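RNase NGR3 (Nicotiana glutinosa, PDB 1VD3) probably cleaves RNA as a ribonuclease of the T2 family and is bound here to the nucleotide 2'-UMP. Local coordinates at residues A[91-94]-A[95-99]. Residues are numbered along the deposited sequence; the frame is centred on the assembly and turned at random.
With U2P (phosphoric acid mono-[2-(2,4-dioxo-3,4-dihydro-2H-pyrimidin-1-yl)-4-hydroxy-5-hydroxymethyl-tetrahydro-furan-3-yl] ester), chain B.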
ATOM      1  N   VAL A  91       0.930  -8.980  13.100  1.00 23.69           N
ATOM      2  CA  VAL A  91      -0.438  -9.266  13.518  1.00 25.12           C
ATOM      3  C   VAL A  91      -1.180  -8.044  14.045  1.00 25.48           C
ATOM      4  O   VAL A  91      -2.369  -7.876  13.774  1.00 23.34           O
ATOM      5  CB  VAL A  91      -0.476 -10.379  14.585  1.00 24.83           C
ATOM      6  CG1 VAL A  91      -1.906 -10.617  15.049  1.00 26.92           C
ATOM      7  CG2 VAL A  91       0.106 -11.659  14.005  1.00 26.51           C
ATOM      8  N   ARG A  92      -0.490  -7.198  14.803  1.00 25.99           N
ATOM      9  CA  ARG A  92      -1.120  -5.995  15.340  1.00 27.86           C
ATOM     10  C   ARG A  92      -1.565  -5.098  14.194  1.00 25.47           C
ATOM     11  O   ARG A  92      -2.686  -4.587  14.186  1.00 22.56           O
ATOM     12  CB  ARG A  92      -0.147  -5.213  16.234  1.00 31.45           C
ATOM     13  CG  ARG A  92      -0.696  -3.854  16.664  1.00 40.47           C
ATOM     14  CD  ARG A  92       0.323  -3.000  17.415  1.00 47.04           C
ATOM     15  NE  ARG A  92       0.582  -3.483  18.769  1.00 52.68           N
ATOM     16  CZ  ARG A  92       1.347  -2.845  19.653  1.00 56.63           C
ATOM     17  NH1 ARG A  92       1.928  -1.698  19.325  1.00 56.64           N
ATOM     18  NH2 ARG A  92       1.534  -3.355  20.864  1.00 58.17           N
ATOM     19  N   PHE A  93      -0.669  -4.908  13.232  1.00 19.85           N
ATOM     20  CA  PHE A  93      -0.944  -4.072  12.073  1.00 19.92           C
ATOM     21  C   PHE A  93      -2.095  -4.647  11.246  1.00 17.85           C
ATOM     22  O   PHE A  93      -2.982  -3.912  10.808  1.00 15.75           O
ATOM     23  CB  PHE A  93       0.326  -3.946  11.227  1.00 17.96           C
ATOM     24  CG  PHE A  93       0.183  -3.047  10.031  1.00 21.38           C
ATOM     25  CD1 PHE A  93      -0.590  -1.890  10.091  1.00 19.65           C
ATOM     26  CD2 PHE A  93       0.867  -3.333   8.853  1.00 19.96           C
ATOM     27  CE1 PHE A  93      -0.680  -1.031   8.991  1.00 18.96           C
ATOM     28  CE2 PHE A  93       0.784  -2.483   7.750  1.00 21.87           C
ATOM     29  CZ  PHE A  93       0.008  -1.328   7.821  1.00 19.91           C
ATOM     30  N   TRP A  94      -2.090  -5.959  11.042  1.00 17.53           N
ATOM     31  CA  TRP A  94      -3.154  -6.597  10.273  1.00 19.59           C
ATOM     32  C   TRP A  94      -4.468  -6.510  11.030  1.00 18.88           C
ATOM     33  O   TRP A  94      -5.532  -6.345  10.433  1.00 16.69           O
ATOM     34  CB  TRP A  94      -2.822  -8.065   9.989  1.00 17.14           C
ATOM     35  CG  TRP A  94      -1.544  -8.239   9.235  1.00 18.13           C
ATOM     36  CD1 TRP A  94      -1.045  -7.414   8.266  1.00 16.08           C
ATOM     37  CD2 TRP A  94      -0.596  -9.301   9.384  1.00 18.88           C
ATOM     38  NE1 TRP A  94       0.156  -7.890   7.809  1.00 16.71           N
ATOM     39  CE2 TRP A  94       0.457  -9.049   8.477  1.00 18.69           C
ATOM     40  CE3 TRP A  94      -0.533 -10.443  10.194  1.00 22.40           C
ATOM     41  CZ2 TRP A  94       1.564  -9.893   8.359  1.00 19.60           C
ATOM     42  CZ3 TRP A  94       0.566 -11.284  10.077  1.00 21.29           C
ATOM     43  CH2 TRP A  94       1.601 -11.003   9.166  1.00 21.65           C
ATOM     44  N   SER A  95      -4.393  -6.628  12.351  1.00 18.35           N
ATOM     45  CA  SER A  95      -5.591  -6.541  13.170  1.00 19.68           C
ATOM     46  C   SER A  95      -6.163  -5.137  13.031  1.00 18.94           C
ATOM     47  O   SER A  95      -7.367  -4.957  12.849  1.00 17.68           O
ATOM     48  CB  SER A  95      -5.258  -6.820  14.633  1.00 21.28           C
ATOM     49  OG  SER A  95      -6.393  -6.606  15.450  1.00 27.62           O
ATOM     50  N   HIS A  96      -5.280  -4.148  13.119  1.00 16.69           N
ATOM     51  CA  HIS A  96      -5.662  -2.751  13.003  1.00 16.72           C
ATOM     52  C   HIS A  96      -6.338  -2.444  11.669  1.00 13.65           C
ATOM     53  O   HIS A  96      -7.383  -1.800  11.636  1.00 14.22           O
ATOM     54  CB  HIS A  96      -4.431  -1.858  13.156  1.00 16.81           C
ATOM     55  CG  HIS A  96      -4.666  -0.438  12.747  1.00 19.34           C
ATOM     56  ND1 HIS A  96      -5.474   0.419  13.463  1.00 20.31           N
ATOM     57  CD2 HIS A  96      -4.217   0.267  11.682  1.00 18.97           C
ATOM     58  CE1 HIS A  96      -5.514   1.592  12.857  1.00 19.59           C
ATOM     59  NE2 HIS A  96      -4.758   1.527  11.774  1.00 18.92           N
ATOM     60  N   GLU A  97      -5.730  -2.884  10.570  1.00 15.01           N
ATOM     61  CA  GLU A  97      -6.298  -2.636   9.251  1.00 15.04           C
ATOM     62  C   GLU A  97      -7.632  -3.361   9.092  1.00 15.42           C
ATOM     63  O   GLU A  97      -8.569  -2.823   8.502  1.00 13.26           O
ATOM     64  CB  GLU A  97      -5.315  -3.067   8.157  1.00 16.37           C
ATOM     65  CG  GLU A  97      -4.082  -2.167   8.066  1.00 17.05           C
ATOM     66  CD  GLU A  97      -4.423  -0.737   7.664  1.00 20.49           C
ATOM     67  OE1 GLU A  97      -3.931   0.207   8.320  1.00 19.10           O
ATOM     68  OE2 GLU A  97      -5.171  -0.553   6.680  1.00 15.79           O
ATOM     69  N   TRP A  98      -7.721  -4.576   9.626  1.00 14.52           N
ATOM     70  CA  TRP A  98      -8.966  -5.338   9.545  1.00 15.51           C
ATOM     71  C   TRP A  98     -10.089  -4.624  10.299  1.00 15.59           C
ATOM     72  O   TRP A  98     -11.172  -4.404   9.762  1.00 14.48           O
ATOM     73  CB  TRP A  98      -8.795  -6.745  10.131  1.00 15.30           C
ATOM     74  CG  TRP A  98     -10.119  -7.433  10.362  1.00 12.90           C
ATOM     75  CD1 TRP A  98     -10.695  -7.716  11.568  1.00 15.25           C
ATOM     76  CD2 TRP A  98     -11.071  -7.821   9.363  1.00 13.64           C
ATOM     77  NE1 TRP A  98     -11.950  -8.250  11.382  1.00 16.85           N
ATOM     78  CE2 TRP A  98     -12.206  -8.326  10.039  1.00 15.87           C
ATOM     79  CE3 TRP A  98     -11.077  -7.788   7.963  1.00 16.17           C
ATOM     80  CZ2 TRP A  98     -13.339  -8.791   9.361  1.00 19.26           C
ATOM     81  CZ3 TRP A  98     -12.204  -8.250   7.287  1.00 17.27           C
ATOM     82  CH2 TRP A  98     -13.321  -8.746   7.989  1.00 17.15           C
ATOM     83  N   LEU A  99      -9.830  -4.263  11.548  1.00 16.26           N
ATOM     84  CA  LEU A  99     -10.846  -3.591  12.357  1.00 18.19           C
ATOM     85  C   LEU A  99     -11.274  -2.239  11.801  1.00 18.07           C
ATOM     86  O   LEU A  99     -12.468  -1.946  11.696  1.00 19.96           O
ATOM     87  CB  LEU A  99     -10.340  -3.409  13.791  1.00 20.87           C
ATOM     88  CG  LEU A  99     -10.232  -4.675  14.646  1.00 26.74           C
ATOM     89  CD1 LEU A  99      -9.586  -4.341  15.985  1.00 26.97           C
ATOM     90  CD2 LEU A  99     -11.616  -5.269  14.854  1.00 25.95           C
TER
HETATM   91  O5' U2P B 214      -1.479   9.404   6.681  1.00 47.66           O
HETATM   92  C5' U2P B 214      -2.905   9.330   6.925  1.00 37.50           C
HETATM   93  C4' U2P B 214      -3.248   8.011   7.631  1.00 34.84           C
HETATM   94  O4' U2P B 214      -4.735   7.938   7.852  1.00 32.96           O
HETATM   95  C1' U2P B 214      -5.452   6.767   7.202  1.00 31.77           C
HETATM   96  N1  U2P B 214      -6.470   7.104   6.114  1.00 28.14           N
HETATM   97  C6  U2P B 214      -6.098   8.149   5.303  1.00 24.92           C
HETATM   98  C5  U2P B 214      -6.786   8.456   4.099  1.00 27.00           C
HETATM   99  C4  U2P B 214      -7.971   7.640   3.748  1.00 24.74           C
HETATM  100  O4  U2P B 214      -8.562   7.769   2.681  1.00 24.13           O
HETATM  101  N3  U2P B 214      -8.380   6.685   4.731  1.00 23.63           N
HETATM  102  C2  U2P B 214      -7.700   6.383   5.936  1.00 23.96           C
HETATM  103  O2  U2P B 214      -8.162   5.574   6.714  1.00 28.27           O
HETATM  104  C2' U2P B 214      -4.247   5.833   6.949  1.00 32.50           C
HETATM  105  O2' U2P B 214      -3.900   5.039   8.122  1.00 32.98           O
HETATM  106  P   U2P B 214      -4.616   3.738   8.639  1.00 21.39           P
HETATM  107  O1P U2P B 214      -4.471   2.994   9.865  1.00 27.21           O
HETATM  108  O2P U2P B 214      -6.020   3.722   8.123  1.00 29.26           O
HETATM  109  O3P U2P B 214      -3.972   2.744   7.798  1.00 25.63           O
HETATM  110  C3' U2P B 214      -3.066   6.786   6.701  1.00 32.12           C
HETATM  111  O3' U2P B 214      -1.820   6.072   7.039  1.00 31.16           O
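Phe-93 and Glu-97 lie side by side one helical turn apart, pointing the same way, with the phenyl CE1 3.7 Å from CG of Glu-97. Ring and carboxylate planes differ by 64°, so the two groups are not stacked. In Glu-97, chi1 of -70° sets CG beside the backbone N and 3.4 Å from O of Phe-93, and the bend at chi2 turns the carboxylate, with OE1 obliquely 3.5 Å from CE1 of Phe-93. The backbone beneath is regular alpha-helix: the amide N of Glu-97 bonds to O of Phe-93 at 2.9 Å, and Ser-95, His-96 and Trp-98 repeat the i to i-4 pattern. This helix, 91-102, carries part of the catalytic centre of the RNase T2 fold, where Glu-97 is a predicted active-site residue, and the bound 2'-UMP phosphate lies at its His-96 and Glu-97 side. NE2 of His-96 gives a hydrogen bond to O1P (160° at the hydrogen), with the phosphate oxygen near the imidazole plane, though the 2.4 Å length is doubtful. OE1 of Glu-97 stands 2.6 Å from O3P, while OE2 accepts from Trp-46 NE1. Were Glu-97 an alanine, the indole N-H of Trp-46 would probably lose its acceptor and a gap open between the Phe-93 ring and the phosphate. The tightly packed flank is the buried one, where Trp-94 meets Trp-80 edge-to-face and, with Trp-98, touches Phe-113 of helix 109-123. By contrast, Arg-92 runs outward from the helix on the solvent side, its side chain coming nearest residues 95-99 at CG, 5.5 Å from CB of His-96.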